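Local coordinates for succinate-acetate/proton symporter SatP (Escherichia coli K-12, PDB 5ZUG), which probably carries acetate and succinate across the bacterial membrane and assembles into a hexameric channel, at residues A[125-129]-A[165-169]; A[52-57]-A[68-72]. All blocks are in the same frame, centred on the assembly; numbering follows the deposited sequence.

Interaction 1: A[125-129]-A[165-169]; sequences VLQFV and SAIYL
Chi1 near 180° in both Val-125 (178°) and Leu-169 (-179°) carries Val-125 CG1 and Leu-169 CG away from their backbone N. The two chains pass antiparallel, with Val-125 CG1 on Leu-169 CB at 3.7 Å. The other branch, CG2, meets the edge of the Tyr-168 ring. Leu-126 adds a second apolar pair, with its CD1 3.7 Å from Leu-169 CD2.

One turn along, Ser-165 faces Phe-128 and Val-129. Val-129 CG1 packs on Ser-165 CB. Ser-165 OG lies in the plane of the Phe-128 ring, at its edge, near CD2 and CE2. This hydroxyl is hydrogen-bonded to the Ile-161 carbonyl of its own helix, so it has a polar partner away from the ring. Tyr-168 OH likewise bonds to the Pro-185 carbonyl.

The segments run antiparallel at 156°, with axes 9.4 Å apart. They pack the two arms of a helical hairpin, helices 124-146 and 149-179 of the GPR1/FUN34/yaaH fold, near its open end. Leu-126 and Val-129 also touch a bound nonyl glucoside. The contact between these segments rests largely on van der Waals fit, with the Ser-165 hydroxyl a polar touch at the Phe-128 ring edge.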
loop_
_atom_site.group_PDB
_atom_site.type_symbol
_atom_site.label_atom_id
_atom_site.label_comp_id
_atom_site.label_asym_id
_atom_site.label_seq_id
_atom_site.Cartn_x
_atom_site.Cartn_y
_atom_site.Cartn_z
ATOM N N VAL A 125 -9.596 26.679 -21.182
ATOM C CA VAL A 125 -8.758 26.779 -19.985
ATOM C C VAL A 125 -7.772 25.614 -19.906
ATOM O O VAL A 125 -6.617 25.799 -19.507
ATOM C CB VAL A 125 -9.618 26.866 -18.711
ATOM C CG1 VAL A 125 -8.723 26.914 -17.494
ATOM C CG2 VAL A 125 -10.500 28.094 -18.751
ATOM N N LEU A 126 -8.205 24.399 -20.274
ATOM C CA LEU A 126 -7.280 23.267 -20.274
ATOM C C LEU A 126 -6.082 23.527 -21.180
ATOM O O LEU A 126 -4.946 23.204 -20.818
ATOM C CB LEU A 126 -7.981 21.970 -20.678
ATOM C CG LEU A 126 -7.025 20.767 -20.532
ATOM C CD1 LEU A 126 -6.725 20.420 -19.078
ATOM C CD2 LEU A 126 -7.523 19.557 -21.269
ATOM N N GLN A 127 -6.308 24.111 -22.362
ATOM C CA GLN A 127 -5.187 24.498 -23.222
ATOM C C GLN A 127 -4.287 25.510 -22.521
ATOM O O GLN A 127 -3.068 25.532 -22.736
ATOM C CB GLN A 127 -5.701 25.078 -24.541
ATOM C CG GLN A 127 -6.427 24.060 -25.414
ATOM C CD GLN A 127 -7.315 24.668 -26.499
ATOM O OE1 GLN A 127 -7.576 25.871 -26.521
ATOM N NE2 GLN A 127 -7.793 23.824 -27.389
ATOM N N PHE A 128 -4.877 26.386 -21.706
ATOM C CA PHE A 128 -4.077 27.405 -21.044
ATOM C C PHE A 128 -3.204 26.815 -19.938
ATOM O O PHE A 128 -2.051 27.229 -19.788
ATOM C CB PHE A 128 -4.956 28.529 -20.511
ATOM C CG PHE A 128 -4.171 29.663 -19.922
ATOM C CD1 PHE A 128 -3.392 30.468 -20.739
ATOM C CD2 PHE A 128 -4.223 29.949 -18.565
ATOM C CE1 PHE A 128 -2.668 31.517 -20.213
ATOM C CE2 PHE A 128 -3.492 31.006 -18.036
ATOM C CZ PHE A 128 -2.725 31.786 -18.865
ATOM N N VAL A 129 -3.722 25.887 -19.118
ATOM C CA VAL A 129 -2.865 25.364 -18.052
ATOM C C VAL A 129 -1.660 24.652 -18.663
ATOM O O VAL A 129 -0.540 24.762 -18.162
ATOM C CB VAL A 129 -3.630 24.462 -17.042
ATOM C CG1 VAL A 129 -4.990 25.027 -16.671
ATOM C CG2 VAL A 129 -3.683 22.994 -17.425
ATOM N N SER A 165 -5.207 28.733 -12.852
ATOM C CA SER A 165 -6.040 28.200 -13.938
ATOM C C SER A 165 -6.563 26.818 -13.595
ATOM O O SER A 165 -7.740 26.528 -13.808
ATOM C CB SER A 165 -5.282 28.107 -15.266
ATOM O OG SER A 165 -4.533 29.244 -15.549
ATOM N N ALA A 166 -5.682 25.937 -13.093
ATOM C CA ALA A 166 -6.074 24.563 -12.791
ATOM C C ALA A 166 -7.158 24.525 -11.736
ATOM O O ALA A 166 -8.066 23.689 -11.796
ATOM C CB ALA A 166 -4.859 23.751 -12.346
ATOM N N ILE A 167 -7.070 25.422 -10.753
ATOM C CA ILE A 167 -8.084 25.492 -9.706
ATOM C C ILE A 167 -9.414 25.943 -10.281
ATOM O O ILE A 167 -10.467 25.367 -9.984
ATOM C CB ILE A 167 -7.625 26.426 -8.575
ATOM C CG1 ILE A 167 -6.376 25.842 -7.890
ATOM C CG2 ILE A 167 -8.751 26.640 -7.597
ATOM C CD1 ILE A 167 -5.868 26.657 -6.763
ATOM N N TYR A 168 -9.383 26.981 -11.122
ATOM C CA TYR A 168 -10.607 27.464 -11.748
ATOM C C TYR A 168 -11.215 26.393 -12.642
ATOM O O TYR A 168 -12.410 26.094 -12.550
ATOM C CB TYR A 168 -10.309 28.716 -12.560
ATOM C CG TYR A 168 -11.534 29.237 -13.253
ATOM C CD1 TYR A 168 -12.533 29.891 -12.525
ATOM C CD2 TYR A 168 -11.720 29.033 -14.623
ATOM C CE1 TYR A 168 -13.660 30.358 -13.146
ATOM C CE2 TYR A 168 -12.853 29.494 -15.259
ATOM C CZ TYR A 168 -13.823 30.153 -14.519
ATOM O OH TYR A 168 -14.952 30.617 -15.151
ATOM N N LEU A 169 -10.379 25.769 -13.479
ATOM C CA LEU A 169 -10.839 24.709 -14.364
ATOM C C LEU A 169 -11.481 23.573 -13.566
ATOM O O LEU A 169 -12.567 23.095 -13.903
ATOM C CB LEU A 169 -9.664 24.167 -15.174
ATOM C CG LEU A 169 -10.126 23.064 -16.126
ATOM C CD1 LEU A 169 -11.222 23.674 -17.006
ATOM C CD2 LEU A 169 -9.011 22.367 -16.933
#

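Interaction 2: A[52-57]-A[68-72]; sequences QIFAGL and LTAFT. With BNG (nonyl beta-D-glucopyranoside), chain G.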
loop_
_atom_site.group_PDB
_atom_site.type_symbol
_atom_site.label_atom_id
_atom_site.label_comp_id
_atom_site.label_asym_id
_atom_site.label_seq_id
_atom_site.Cartn_x
_atom_site.Cartn_y
_atom_site.Cartn_z
ATOM N N GLN A 52 -2.957 13.406 -6.898
ATOM C CA GLN A 52 -2.950 13.516 -8.353
ATOM C C GLN A 52 -2.656 12.180 -9.016
ATOM O O GLN A 52 -3.072 11.947 -10.151
ATOM C CB GLN A 52 -1.946 14.569 -8.802
ATOM C CG GLN A 52 -2.199 15.014 -10.203
ATOM C CD GLN A 52 -1.311 16.114 -10.680
ATOM O OE1 GLN A 52 -0.650 16.767 -9.902
ATOM N NE2 GLN A 52 -1.317 16.349 -11.969
ATOM N N ILE A 53 -1.857 11.340 -8.372
ATOM C CA ILE A 53 -1.639 9.992 -8.862
ATOM C C ILE A 53 -2.928 9.192 -8.764
ATOM O O ILE A 53 -3.220 8.360 -9.624
ATOM C CB ILE A 53 -0.456 9.347 -8.106
ATOM C CG1 ILE A 53 0.864 9.998 -8.563
ATOM C CG2 ILE A 53 -0.427 7.834 -8.290
ATOM C CD1 ILE A 53 2.005 9.697 -7.703
ATOM N N PHE A 54 -3.713 9.411 -7.708
ATOM C CA PHE A 54 -5.057 8.827 -7.654
ATOM C C PHE A 54 -5.900 9.248 -8.859
ATOM O O PHE A 54 -6.439 8.403 -9.577
ATOM C CB PHE A 54 -5.768 9.188 -6.343
ATOM C CG PHE A 54 -5.231 8.461 -5.148
ATOM C CD1 PHE A 54 -4.434 7.356 -5.292
ATOM C CD2 PHE A 54 -5.550 8.867 -3.884
ATOM C CE1 PHE A 54 -3.947 6.693 -4.194
ATOM C CE2 PHE A 54 -5.075 8.193 -2.790
ATOM C CZ PHE A 54 -4.281 7.098 -2.952
ATOM N N ALA A 55 -6.026 10.557 -9.080
ATOM C CA ALA A 55 -6.760 11.087 -10.220
ATOM C C ALA A 55 -6.294 10.448 -11.517
ATOM O O ALA A 55 -7.107 10.127 -12.392
ATOM C CB ALA A 55 -6.603 12.603 -10.289
ATOM N N GLY A 56 -4.988 10.291 -11.678
ATOM C CA GLY A 56 -4.483 9.676 -12.891
ATOM C C GLY A 56 -4.915 8.232 -13.058
ATOM O O GLY A 56 -5.343 7.830 -14.140
ATOM N N LEU A 57 -4.804 7.430 -11.988
ATOM C CA LEU A 57 -5.227 6.027 -12.060
ATOM C C LEU A 57 -6.737 5.896 -12.252
ATOM O O LEU A 57 -7.205 4.895 -12.800
ATOM C CB LEU A 57 -4.792 5.263 -10.816
ATOM C CG LEU A 57 -3.316 5.050 -10.530
ATOM C CD1 LEU A 57 -3.210 4.392 -9.181
ATOM C CD2 LEU A 57 -2.635 4.188 -11.597
ATOM N N LEU A 68 -4.984 10.004 -17.769
ATOM C CA LEU A 68 -4.162 8.960 -17.159
ATOM C C LEU A 68 -2.697 9.299 -17.299
ATOM O O LEU A 68 -1.945 9.307 -16.316
ATOM C CB LEU A 68 -4.432 7.589 -17.775
ATOM C CG LEU A 68 -3.489 6.472 -17.273
ATOM C CD1 LEU A 68 -3.646 6.182 -15.789
ATOM C CD2 LEU A 68 -3.575 5.144 -18.049
ATOM N N THR A 69 -2.264 9.569 -18.524
ATOM C CA THR A 69 -0.861 9.891 -18.735
ATOM C C THR A 69 -0.457 11.189 -18.024
ATOM O O THR A 69 0.639 11.265 -17.463
ATOM C CB THR A 69 -0.567 9.888 -20.238
ATOM O OG1 THR A 69 -0.894 8.574 -20.749
ATOM C CG2 THR A 69 0.918 10.201 -20.511
ATOM N N ALA A 70 -1.313 12.221 -18.048
ATOM C CA ALA A 70 -0.992 13.510 -17.427
ATOM C C ALA A 70 -0.983 13.481 -15.893
ATOM O O ALA A 70 0.057 13.698 -15.269
ATOM C CB ALA A 70 -1.953 14.597 -17.916
ATOM N N PHE A 71 -2.146 13.258 -15.278
ATOM C CA PHE A 71 -2.263 13.310 -13.822
ATOM C C PHE A 71 -1.254 12.395 -13.145
ATOM O O PHE A 71 -0.686 12.740 -12.107
ATOM C CB PHE A 71 -3.666 12.890 -13.389
ATOM C CG PHE A 71 -4.729 13.924 -13.615
ATOM C CD1 PHE A 71 -4.580 15.226 -13.164
ATOM C CD2 PHE A 71 -5.901 13.573 -14.278
ATOM C CE1 PHE A 71 -5.592 16.161 -13.383
ATOM C CE2 PHE A 71 -6.892 14.491 -14.486
ATOM C CZ PHE A 71 -6.740 15.788 -14.047
ATOM N N THR A 72 -1.071 11.192 -13.685
ATOM C CA THR A 72 -0.163 10.225 -13.075
ATOM C C THR A 72 1.295 10.673 -13.177
ATOM O O THR A 72 2.088 10.418 -12.254
ATOM C CB THR A 72 -0.345 8.856 -13.713
ATOM O OG1 THR A 72 -1.736 8.589 -13.863
ATOM C CG2 THR A 72 0.243 7.779 -12.820
HETATM C C1 BNG G . -10.479 15.596 -19.177
HETATM C C2 BNG G . -11.767 16.384 -19.019
HETATM C C3 BNG G . -12.824 15.535 -19.543
HETATM C C4 BNG G . -12.696 15.614 -21.014
HETATM C C5 BNG G . -11.374 14.981 -21.472
HETATM C C6 BNG G . -10.562 15.885 -22.310
HETATM C "C1'" BNG G . -8.241 15.723 -19.100
HETATM C "C2'" BNG G . -7.638 16.332 -17.837
HETATM C "C3'" BNG G . -6.122 16.228 -17.906
HETATM C "C4'" BNG G . -5.526 17.489 -17.237
HETATM C "C5'" BNG G . -4.229 17.100 -16.528
HETATM C "C6'" BNG G . -3.733 18.431 -15.954
HETATM C "C7'" BNG G . -2.815 18.157 -14.769
HETATM C "C8'" BNG G . -1.482 18.824 -15.116
HETATM C "C9'" BNG G . -1.714 20.321 -15.287
HETATM O O1 BNG G . -9.436 16.416 -19.283
HETATM O O2 BNG G . -12.090 16.694 -17.676
HETATM O O3 BNG G . -14.130 15.966 -19.123
HETATM O O4 BNG G . -13.833 14.959 -21.560
HETATM O O5 BNG G . -10.393 14.759 -20.412
HETATM O O6 BNG G . -9.356 15.773 -21.629
#
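Segments 52-57 and 68-72 run nearly antiparallel (169°) with axes only 7.1 Å apart, and Gly-56 and Leu-68 bring their CA atoms within 4.3 Å. A CB on Gly-56 would run into Thr-72 OG1, so its absence probably allows the close approach of the two segments. Leu-68 CA makes a CA-H...O contact with Gly-56 O at 3.4 Å. Phe-71 CB and Thr-72 OG1 lie against Gly-56 CA.

Phe-71 is the residue most covered by the other segment. With CG anti to the carbonyl carbon (chi1 -75°), its ring stands between helix 38-58 and the ligand. Ala-55 CB sits over one face in a CH-pi contact, 4.3 Å from the ring centroid. The opposite face takes the nonyl chain of the glucoside, whose C5' is 3.6 Å from Phe-71 CE1. Gln-52 CG lies 3.8 Å from Phe-71 CD1, and the amide plane is turned 75° from the ring. Ala-70 CB also touches C5'. A serine in place of Phe-71 would probably leave Ala-55 and the alkyl chain without the ring between them and open a gap at the pocket wall.

Thr-72 OG1 donates to Leu-68 O at 2.6 Å, in the carbonyl plane and on a lone pair. The hydroxyl is thus satisfied within its own helix while lying against Gly-56. Leu-68 and Thr-72 also pack on Ala-9 and Leu-14 of a neighbouring subunit. Here the close backbones share one CA-H...O contact, and an aromatic ring gives the detergent tail a hydrophobic wall.

Both contacts are largely buried, but interaction 1 reaches the surface at Phe-128. Both join antiparallel helices, of different pairs: 124-146 and 149-179 in interaction 1, 38-58 and 65-86 in interaction 2. Their centres are about 16 Å apart and their nearest atoms about 7 Å, without touching. The detergent touches both, at Leu-126 and Val-129 in one and at Gln-52, Ala-70 and Phe-71 in the other. Helix 12-31 also links them, since Leu-16 meets Leu-169 and Phe-71. Between the wider-spaced segments of interaction 1 lie mainly aliphatic side chains and a serine, with two aromatic rings at the margin. The closer segments of interaction 2 meet at a glycine, and this contact also packs against neighbouring subunits.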